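Local coordinates for uncharacterized protein (Staphylococcus aureus subsp. aureus Mu50, PDB 4EBG) that is of unknown function but is a secreted protein of the DUF4467 family in the NTF2 clan, with a cystatin-like fold, at residues Lys4-Val9 against Lys45-Gly50; Ser36-Tyr41 against Ala89-Glu94; Tyr62-Ile67 against Arg76-Ile81. One frame throughout, in Å; residues are numbered along the deposited sequence.

Contact 1 of 3, residues Lys4-Val9 against Lys45-Gly50; sequences KDIDKV and KVIVIG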
loop_
_atom_site.group_PDB
_atom_site.type_symbol
_atom_site.label_atom_id
_atom_site.label_comp_id
_atom_site.label_asym_id
_atom_site.label_seq_id
_atom_site.Cartn_x
_atom_site.Cartn_y
_atom_site.Cartn_z
ATOM N N LYS B 4 5.086 8.326 23.065
ATOM C CA LYS B 4 4.211 7.139 22.986
ATOM C C LYS B 4 3.325 7.232 21.737
ATOM O O LYS B 4 3.138 6.262 21.002
ATOM C CB LYS B 4 3.347 7.002 24.254
ATOM C CG LYS B 4 2.243 5.919 24.178
ATOM C CD LYS B 4 1.594 5.644 25.523
ATOM C CE LYS B 4 0.167 5.134 25.351
ATOM N NZ LYS B 4 -0.398 4.522 26.601
ATOM N N ASP B 5 2.774 8.412 21.496
ATOM C CA ASP B 5 1.918 8.610 20.349
ATOM C C ASP B 5 2.676 8.697 19.048
ATOM O O ASP B 5 2.210 8.212 18.031
ATOM C CB ASP B 5 0.965 9.773 20.570
ATOM C CG ASP B 5 -0.175 9.410 21.564
ATOM O OD1 ASP B 5 -0.363 8.211 21.928
ATOM O OD2 ASP B 5 -0.869 10.329 21.992
ATOM N N ILE B 6 3.852 9.296 19.062
ATOM C CA ILE B 6 4.699 9.260 17.878
ATOM C C ILE B 6 5.038 7.795 17.523
ATOM O O ILE B 6 5.039 7.443 16.337
ATOM C CB ILE B 6 5.970 10.103 18.088
ATOM C CG1 ILE B 6 5.608 11.601 18.252
ATOM C CG2 ILE B 6 6.950 9.916 16.990
ATOM C CD1 ILE B 6 6.765 12.424 18.858
ATOM N N ASP B 7 5.321 6.972 18.531
ATOM C CA ASP B 7 5.603 5.585 18.279
ATOM C C ASP B 7 4.416 4.883 17.578
ATOM O O ASP B 7 4.607 4.059 16.708
ATOM C CB ASP B 7 5.879 4.873 19.624
ATOM C CG ASP B 7 7.275 5.154 20.201
ATOM O OD1 ASP B 7 8.149 5.631 19.468
ATOM O OD2 ASP B 7 7.500 4.857 21.403
ATOM N N LYS B 8 3.193 5.196 18.001
ATOM C CA LYS B 8 2.001 4.672 17.372
ATOM C C LYS B 8 1.941 5.058 15.902
ATOM O O LYS B 8 1.520 4.253 15.083
ATOM C CB LYS B 8 0.727 5.125 18.091
ATOM C CG LYS B 8 0.587 4.599 19.527
ATOM C CD LYS B 8 -0.653 5.125 20.189
ATOM C CE LYS B 8 -0.762 4.733 21.669
ATOM N NZ LYS B 8 -1.753 5.595 22.400
ATOM N N VAL B 9 2.257 6.311 15.620
ATOM C CA VAL B 9 2.262 6.812 14.239
ATOM C C VAL B 9 3.252 6.034 13.382
ATOM O O VAL B 9 2.896 5.549 12.293
ATOM C CB VAL B 9 2.508 8.355 14.195
ATOM C CG1 VAL B 9 2.770 8.801 12.774
ATOM C CG2 VAL B 9 1.286 9.095 14.776
ATOM N N LYS B 45 -2.950 16.095 19.164
ATOM C CA LYS B 45 -4.118 15.647 18.436
ATOM C C LYS B 45 -3.758 15.360 16.972
ATOM O O LYS B 45 -4.373 14.507 16.353
ATOM C CB LYS B 45 -5.266 16.661 18.499
ATOM C CG LYS B 45 -5.962 16.720 19.821
ATOM C CD LYS B 45 -7.319 17.383 19.698
ATOM C CE LYS B 45 -7.223 18.823 19.282
ATOM N NZ LYS B 45 -8.330 19.634 19.897
ATOM N N VAL B 46 -2.791 16.103 16.432
ATOM C CA VAL B 46 -2.349 15.922 15.026
ATOM C C VAL B 46 -0.825 15.759 14.996
ATOM O O VAL B 46 -0.094 16.553 15.598
ATOM C CB VAL B 46 -2.780 17.123 14.095
ATOM C CG1 VAL B 46 -2.226 16.977 12.672
ATOM C CG2 VAL B 46 -4.324 17.268 14.155
ATOM N N ILE B 47 -0.336 14.733 14.312
ATOM C CA ILE B 47 1.072 14.492 14.142
ATOM C C ILE B 47 1.353 14.358 12.657
ATOM O O ILE B 47 0.695 13.605 11.972
ATOM C CB ILE B 47 1.507 13.224 14.937
ATOM C CG1 ILE B 47 1.166 13.400 16.423
ATOM C CG2 ILE B 47 2.984 12.925 14.722
ATOM C CD1 ILE B 47 1.577 12.176 17.307
ATOM N N VAL B 48 2.325 15.122 12.146
ATOM C CA VAL B 48 2.712 15.126 10.751
ATOM C C VAL B 48 4.098 14.571 10.670
ATOM O O VAL B 48 5.012 15.047 11.358
ATOM C CB VAL B 48 2.622 16.541 10.139
ATOM C CG1 VAL B 48 3.065 16.449 8.677
ATOM C CG2 VAL B 48 1.242 17.137 10.223
ATOM N N ILE B 49 4.289 13.565 9.801
ATOM C CA ILE B 49 5.566 12.974 9.562
ATOM C C ILE B 49 5.963 13.137 8.116
ATOM O O ILE B 49 5.124 13.118 7.237
ATOM C CB ILE B 49 5.666 11.495 10.020
ATOM C CG1 ILE B 49 4.746 10.607 9.201
ATOM C CG2 ILE B 49 5.406 11.422 11.537
ATOM C CD1 ILE B 49 4.899 9.099 9.560
ATOM N N GLY B 50 7.258 13.256 7.888
ATOM C CA GLY B 50 7.857 13.281 6.579
ATOM C C GLY B 50 8.861 12.137 6.524
ATOM O O GLY B 50 9.782 12.080 7.318
#
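Ile-47 reaches out from strand 46-50 into the side of helix 4-9, and Val-9 is its main partner. At the root of the chain, Ile-47 CB already lies 4.1 Å from Val-9 CG2, and the CG2 branch of Ile-47 stays against that same methyl. CG1 leaves CB opposite the carbonyl carbon (chi1 -58°), and with chi2 fully extended at 180° it carries CD1 straight on to the helix. There the methyl sits among three residues on one side of the helix: Val-9 CG2 at 4.0 Å, the backbone carbon C of Asp-5 also at 4.0 Å, and Ile-6 CG1 at 4.2 Å, the Ile-6 side chain running across it at about a right angle. Two residues further along the strand, Ile-49 takes up the other branch of Val-9. Its CD1 and CG2 each lie 3.9 Å from Val-9 CG1, so the valine straddles both isoleucines, one methyl for each. Asp-5 offers only its CB and backbone to this packing; its carboxylate turns along the helix, where OD1 forms a salt bridge with Lys-8 NZ at 3.0 Å. Lys-8 NZ also bonds to Gly-70 O. The strand runs at 53° to the helix, their axes 9.8 Å apart. Between these segments the adhesion is purely apolar, branched aliphatic methyls joining the N-terminal helix to the antiparallel sheet of the cystatin-like fold, with the charges kept to the flank.

Contact 2 of 3, residues Ser36-Tyr41 against Ala89-Glu94; sequences SNTHVY and ADYEDE
His-39 and Glu-92 lie side by side on neighbouring antiparallel strands, pointing the same way from a non-hydrogen-bonded pair; strand 91-94 closes this edge of the curved cystatin-like sheet, with 37-41 next inward. His-39 NE2 donates to Glu-92 OE2 over 2.7 Å, reaching the oxygen on its anti side, with ring and carboxylate planes 71° apart. The bond is bent, 149° at the hydrogen. Glu-92 gets there by stretching out, its CG opposite the backbone N and the chain extended beyond it. Glu-94 comes to the same imidazole from another direction: its OE1 lies at the ring edge, 3.0 Å from His-39 CE1. Two carboxylates beside the imidazole would probably polarise it. The bend at chi2 of Glu-94 also lays its carboxylate over the Asn-37 amide, the planes stacked only 7° apart. This is flat packing without a hydrogen bond; the amide is instead held by Val-96 N on OD1 and by Tyr-62 OH on ND2. On the other face of the sheet, turned to helix 3-23, Val-40 CG2 packs obliquely against the Tyr-91 ring, 3.8 Å from CD1, while Thr-38 CG2 comes to the edge of that ring. Just before strand 91-94, Ala-89 CB rests 3.6 Å from Tyr-41 CE1, and the tyrosine ring meets Tyr-83 edge-to-face. The backbones pair in both directions between Thr-38 and Asp-93. Besides accepting from Thr-38 N, Asp-93 O takes a bond from a water at 2.9 Å, and that water lies 2.7 Å from Thr-38 OG1, which is also bonded to Tyr-10 OH.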
loop_
_atom_site.group_PDB
_atom_site.type_symbol
_atom_site.label_atom_id
_atom_site.label_comp_id
_atom_site.label_asym_id
_atom_site.label_seq_id
_atom_site.Cartn_x
_atom_site.Cartn_y
_atom_site.Cartn_z
ATOM N N SER B 36 13.660 10.668 9.791
ATOM C CA SER B 36 12.425 11.263 9.301
ATOM C C SER B 36 12.260 12.643 9.952
ATOM O O SER B 36 13.075 13.037 10.821
ATOM C CB SER B 36 11.267 10.352 9.631
ATOM O OG SER B 36 11.431 9.055 9.042
ATOM N N ASN B 37 11.215 13.348 9.556
ATOM C CA ASN B 37 10.791 14.574 10.183
ATOM C C ASN B 37 9.477 14.349 10.882
ATOM O O ASN B 37 8.562 13.747 10.332
ATOM C CB ASN B 37 10.688 15.672 9.148
ATOM C CG ASN B 37 12.020 16.025 8.565
ATOM O OD1 ASN B 37 13.060 15.874 9.237
ATOM N ND2 ASN B 37 12.007 16.545 7.338
ATOM N N THR B 38 9.332 14.805 12.138
ATOM C CA THR B 38 8.151 14.680 12.937
ATOM C C THR B 38 7.779 16.001 13.571
ATOM O O THR B 38 8.645 16.678 14.156
ATOM C CB THR B 38 8.325 13.614 14.053
ATOM O OG1 THR B 38 8.840 12.420 13.482
ATOM C CG2 THR B 38 7.061 13.355 14.795
ATOM N N HIS B 39 6.518 16.392 13.461
ATOM C CA HIS B 39 5.978 17.549 14.136
ATOM C C HIS B 39 4.667 17.194 14.811
ATOM O O HIS B 39 3.829 16.500 14.221
ATOM C CB HIS B 39 5.735 18.714 13.187
ATOM C CG HIS B 39 6.994 19.324 12.649
ATOM N ND1 HIS B 39 7.672 18.800 11.580
ATOM C CD2 HIS B 39 7.705 20.410 13.054
ATOM C CE1 HIS B 39 8.744 19.540 11.336
ATOM N NE2 HIS B 39 8.768 20.544 12.190
ATOM N N VAL B 40 4.461 17.652 16.044
ATOM C CA VAL B 40 3.231 17.457 16.791
ATOM C C VAL B 40 2.516 18.795 16.941
ATOM O O VAL B 40 3.159 19.832 17.220
ATOM C CB VAL B 40 3.501 16.855 18.191
ATOM C CG1 VAL B 40 2.227 16.704 19.002
ATOM C CG2 VAL B 40 4.271 15.555 18.069
ATOM N N TYR B 41 1.188 18.764 16.781
ATOM C CA TYR B 41 0.335 19.924 16.869
ATOM C C TYR B 41 -0.810 19.647 17.802
ATOM O O TYR B 41 -1.182 18.509 18.052
ATOM C CB TYR B 41 -0.199 20.334 15.489
ATOM C CG TYR B 41 0.886 20.571 14.509
ATOM C CD1 TYR B 41 1.475 21.840 14.408
ATOM C CD2 TYR B 41 1.397 19.550 13.694
ATOM C CE1 TYR B 41 2.561 22.086 13.508
ATOM C CE2 TYR B 41 2.434 19.814 12.825
ATOM C CZ TYR B 41 3.045 21.056 12.758
ATOM O OH TYR B 41 4.102 21.249 11.902
ATOM N N ALA B 89 3.994 24.203 16.028
ATOM C CA ALA B 89 4.245 22.885 16.566
ATOM C C ALA B 89 4.529 22.959 18.049
ATOM O O ALA B 89 5.147 23.895 18.551
ATOM C CB ALA B 89 5.369 22.199 15.836
ATOM N N ASP B 90 4.095 21.903 18.715
ATOM C CA ASP B 90 4.470 21.654 20.096
ATOM C C ASP B 90 5.761 20.840 20.279
ATOM O O ASP B 90 6.314 20.752 21.358
ATOM C CB ASP B 90 3.378 20.841 20.797
ATOM C CG ASP B 90 2.046 21.476 20.712
ATOM O OD1 ASP B 90 1.910 22.629 21.177
ATOM O OD2 ASP B 90 1.144 20.835 20.156
ATOM N N TYR B 91 6.219 20.251 19.187
ATOM C CA TYR B 91 7.350 19.337 19.186
ATOM C C TYR B 91 7.829 19.240 17.767
ATOM O O TYR B 91 7.019 19.144 16.814
ATOM C CB TYR B 91 6.943 17.948 19.676
ATOM C CG TYR B 91 7.952 16.855 19.499
ATOM C CD1 TYR B 91 8.037 16.143 18.292
ATOM C CD2 TYR B 91 8.847 16.520 20.486
ATOM C CE1 TYR B 91 8.926 15.083 18.139
ATOM C CE2 TYR B 91 9.742 15.443 20.328
ATOM C CZ TYR B 91 9.777 14.762 19.141
ATOM O OH TYR B 91 10.628 13.720 18.974
ATOM N N GLU B 92 9.148 19.193 17.593
ATOM C CA GLU B 92 9.805 18.998 16.289
ATOM C C GLU B 92 10.972 18.033 16.483
ATOM O O GLU B 92 11.793 18.213 17.406
ATOM C CB GLU B 92 10.338 20.336 15.731
ATOM C CG GLU B 92 11.207 20.224 14.463
ATOM C CD GLU B 92 11.567 21.575 13.879
ATOM O OE1 GLU B 92 12.414 22.288 14.452
ATOM O OE2 GLU B 92 11.048 21.916 12.792
ATOM N N ASP B 93 11.110 17.068 15.572
ATOM C CA ASP B 93 12.257 16.188 15.472
ATOM C C ASP B 93 12.605 16.152 13.985
ATOM O O ASP B 93 11.998 15.410 13.231
ATOM C CB ASP B 93 11.915 14.799 16.051
ATOM C CG ASP B 93 13.067 13.836 16.074
ATOM O OD1 ASP B 93 14.153 14.212 15.622
ATOM O OD2 ASP B 93 12.862 12.685 16.561
ATOM N N GLU B 94 13.470 17.060 13.568
ATOM C CA GLU B 94 13.773 17.306 12.165
ATOM C C GLU B 94 15.121 16.732 11.832
ATOM O O GLU B 94 16.152 17.295 12.217
ATOM C CB GLU B 94 13.786 18.812 11.881
ATOM C CG GLU B 94 13.818 19.195 10.440
ATOM C CD GLU B 94 12.472 19.156 9.741
ATOM O OE1 GLU B 94 11.478 18.677 10.325
ATOM O OE2 GLU B 94 12.440 19.622 8.588
HETATM O O HOH W 1 11.519 12.569 13.390
#

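Contact 3 of 3, residues Tyr62-Ile67 against Arg76-Ile81; sequences YFAYEI and REIDPI
Ala-64 and Ile-78 form the centre of the apolar part, with Ala-64 CB 3.6 Å from Ile-78 CG2. The other branch of Ile-78, with CG1 anti to the carbonyl carbon (chi1 -60°), takes CD1 along the strand to the aliphatic CG of Glu-66. Toward the start of the strand, the Pro-80 ring settles on the backbone, its CG 3.5 Å from Tyr-62 O, and Ile-81 crosses the Tyr-62 side chain at about a right angle to put CD1 3.8 Å from Tyr-62 CD1. One charged side chain joins in. The Arg-76 chain, folded at chi2 and chi3, lays one guanidinium face against the edge of the Phe-63 ring, NH1 4.0 Å from CE1, with the two planes 88° apart. That NH1 donates to Lys-22 O of the second subunit, so the arginine also lies at the dimer contact. The polar links between the two segments run through water. One water gives a 2.7 Å bond to Tyr-62 O and accepts weakly from Arg-76 NE; another accepts from Ala-64 N at 2.8 Å and makes a weak bond to Ile-78 O. Asp-79 caps the following helix: OD1 accepts a hydrogen bond from Lys-82 N and a weak one from Ile-81 N. This is an N-capped helix start, with proline in its first turn, laid on a strand of the cystatin-like sheet as the chain returns from edge strand 71-74.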
loop_
_atom_site.group_PDB
_atom_site.type_symbol
_atom_site.label_atom_id
_atom_site.label_comp_id
_atom_site.label_asym_id
_atom_site.label_seq_id
_atom_site.Cartn_x
_atom_site.Cartn_y
_atom_site.Cartn_z
ATOM N N TYR B 62 5.069 13.478 3.029
ATOM C CA TYR B 62 4.456 13.854 4.292
ATOM C C TYR B 62 3.064 13.247 4.431
ATOM O O TYR B 62 2.303 13.142 3.444
ATOM C CB TYR B 62 4.429 15.380 4.411
ATOM C CG TYR B 62 5.819 15.938 4.725
ATOM C CD1 TYR B 62 6.737 16.175 3.733
ATOM C CD2 TYR B 62 6.180 16.227 6.034
ATOM C CE1 TYR B 62 8.011 16.674 4.037
ATOM C CE2 TYR B 62 7.401 16.730 6.344
ATOM C CZ TYR B 62 8.333 16.945 5.331
ATOM O OH TYR B 62 9.603 17.406 5.679
ATOM N N PHE B 63 2.702 12.930 5.658
ATOM C CA PHE B 63 1.433 12.343 6.033
ATOM C C PHE B 63 0.972 12.913 7.358
ATOM O O PHE B 63 1.794 13.107 8.268
ATOM C CB PHE B 63 1.556 10.832 6.204
ATOM C CG PHE B 63 1.994 10.133 4.959
ATOM C CD1 PHE B 63 1.089 9.869 3.913
ATOM C CD2 PHE B 63 3.308 9.761 4.804
ATOM C CE1 PHE B 63 1.508 9.257 2.762
ATOM C CE2 PHE B 63 3.716 9.173 3.651
ATOM C CZ PHE B 63 2.814 8.862 2.650
ATOM N N ALA B 64 -0.307 13.266 7.436
ATOM C CA ALA B 64 -0.900 13.724 8.659
ATOM C C ALA B 64 -1.686 12.615 9.341
ATOM O O ALA B 64 -2.483 11.924 8.689
ATOM C CB ALA B 64 -1.826 14.928 8.405
ATOM N N TYR B 65 -1.489 12.463 10.645
ATOM C CA TYR B 65 -2.212 11.519 11.463
ATOM C C TYR B 65 -2.985 12.281 12.518
ATOM O O TYR B 65 -2.518 13.316 13.049
ATOM C CB TYR B 65 -1.237 10.544 12.177
ATOM C CG TYR B 65 -0.626 9.519 11.277
ATOM C CD1 TYR B 65 0.363 9.838 10.393
ATOM C CD2 TYR B 65 -1.043 8.218 11.320
ATOM C CE1 TYR B 65 0.903 8.891 9.553
ATOM C CE2 TYR B 65 -0.489 7.249 10.493
ATOM C CZ TYR B 65 0.466 7.584 9.630
ATOM O OH TYR B 65 0.982 6.588 8.821
ATOM N N GLU B 66 -4.105 11.693 12.892
ATOM C CA GLU B 66 -4.812 12.145 14.096
ATOM C C GLU B 66 -4.695 11.067 15.143
ATOM O O GLU B 66 -4.677 9.866 14.822
ATOM C CB GLU B 66 -6.279 12.369 13.788
ATOM C CG GLU B 66 -6.497 13.518 12.878
ATOM C CD GLU B 66 -7.939 13.843 12.716
ATOM O OE1 GLU B 66 -8.498 14.535 13.598
ATOM O OE2 GLU B 66 -8.493 13.375 11.709
ATOM N N ILE B 67 -4.606 11.490 16.396
ATOM C CA ILE B 67 -4.607 10.567 17.501
ATOM C C ILE B 67 -6.017 10.674 18.062
ATOM O O ILE B 67 -6.423 11.729 18.559
ATOM C CB ILE B 67 -3.602 10.930 18.587
ATOM C CG1 ILE B 67 -2.169 10.977 18.034
ATOM C CG2 ILE B 67 -3.661 9.923 19.662
ATOM C CD1 ILE B 67 -1.651 9.682 17.327
ATOM N N ARG B 76 -5.800 11.406 5.095
ATOM C CA ARG B 76 -5.382 11.966 3.830
ATOM C C ARG B 76 -6.241 13.165 3.403
ATOM O O ARG B 76 -5.876 13.801 2.440
ATOM C CB ARG B 76 -5.344 10.886 2.735
ATOM C CG ARG B 76 -4.268 9.783 2.957
ATOM C CD ARG B 76 -2.883 10.303 3.195
ATOM N NE ARG B 76 -2.416 11.184 2.132
ATOM C CZ ARG B 76 -1.943 10.817 0.947
ATOM N NH1 ARG B 76 -1.801 9.550 0.622
ATOM N NH2 ARG B 76 -1.565 11.736 0.074
ATOM N N GLU B 77 -7.307 13.473 4.151
ATOM C CA GLU B 77 -8.045 14.715 3.947
ATOM C C GLU B 77 -7.309 15.917 4.485
ATOM O O GLU B 77 -7.637 17.045 4.147
ATOM C CB GLU B 77 -9.455 14.665 4.605
ATOM C CG GLU B 77 -10.389 13.553 4.124
ATOM C CD GLU B 77 -11.334 14.005 3.029
ATOM O OE1 GLU B 77 -10.834 14.537 2.011
ATOM O OE2 GLU B 77 -12.572 13.819 3.176
ATOM N N ILE B 78 -6.335 15.718 5.357
ATOM C CA ILE B 78 -5.519 16.810 5.842
ATOM C C ILE B 78 -4.319 16.982 4.920
ATOM O O ILE B 78 -3.536 16.046 4.712
ATOM C CB ILE B 78 -5.032 16.550 7.257
ATOM C CG1 ILE B 78 -6.194 16.386 8.223
ATOM C CG2 ILE B 78 -4.052 17.620 7.676
ATOM C CD1 ILE B 78 -5.798 15.933 9.622
ATOM N N ASP B 79 -4.137 18.171 4.395
ATOM C CA ASP B 79 -2.953 18.484 3.569
ATOM C C ASP B 79 -1.773 18.760 4.530
ATOM O O ASP B 79 -1.802 19.721 5.273
ATOM C CB ASP B 79 -3.231 19.749 2.756
ATOM C CG ASP B 79 -2.030 20.210 1.972
ATOM O OD1 ASP B 79 -0.858 19.853 2.306
ATOM O OD2 ASP B 79 -2.234 20.999 1.043
ATOM N N PRO B 80 -0.809 17.849 4.635
ATOM C CA PRO B 80 0.181 17.990 5.711
ATOM C C PRO B 80 1.101 19.201 5.543
ATOM O O PRO B 80 1.553 19.754 6.565
ATOM C CB PRO B 80 0.952 16.675 5.670
ATOM C CG PRO B 80 0.752 16.193 4.371
ATOM C CD PRO B 80 -0.595 16.634 3.845
ATOM N N ILE B 81 1.398 19.572 4.300
ATOM C CA ILE B 81 2.281 20.708 4.014
ATOM C C ILE B 81 1.598 21.977 4.500
ATOM O O ILE B 81 2.201 22.840 5.165
ATOM C CB ILE B 81 2.576 20.787 2.501
ATOM C CG1 ILE B 81 3.268 19.506 2.028
ATOM C CG2 ILE B 81 3.413 21.988 2.197
ATOM C CD1 ILE B 81 4.322 18.979 2.942
HETATM O O HOH W 2 -0.229 13.597 2.484
HETATM O O HOH W 3 -2.123 13.072 5.260
#

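All three contacts share one antiparallel sheet. Contact 1 and contact 2, with centres about 9 Å apart, are joined where strand 46-52 pairs with 37-41: Gly-50 N lies 2.8 Å from Asn-37 O, a probable hydrogen bond. Ile-6 CD1 of the helix also packs 3.5 Å from Tyr-91 CE1. Contact 3, about 10 Å centre to centre from contact 1, joins it through the next strand pair, Ile-47 O lying 2.8 Å from Tyr-65 N. Contacts 2 and 3 are about 13 Å apart between centres and meet at Asn-37 ND2 and Tyr-62 OH. Helices 3-23 and 80-86 pack on opposite faces of strand 46-52, through Ile-47 and Val-48 respectively.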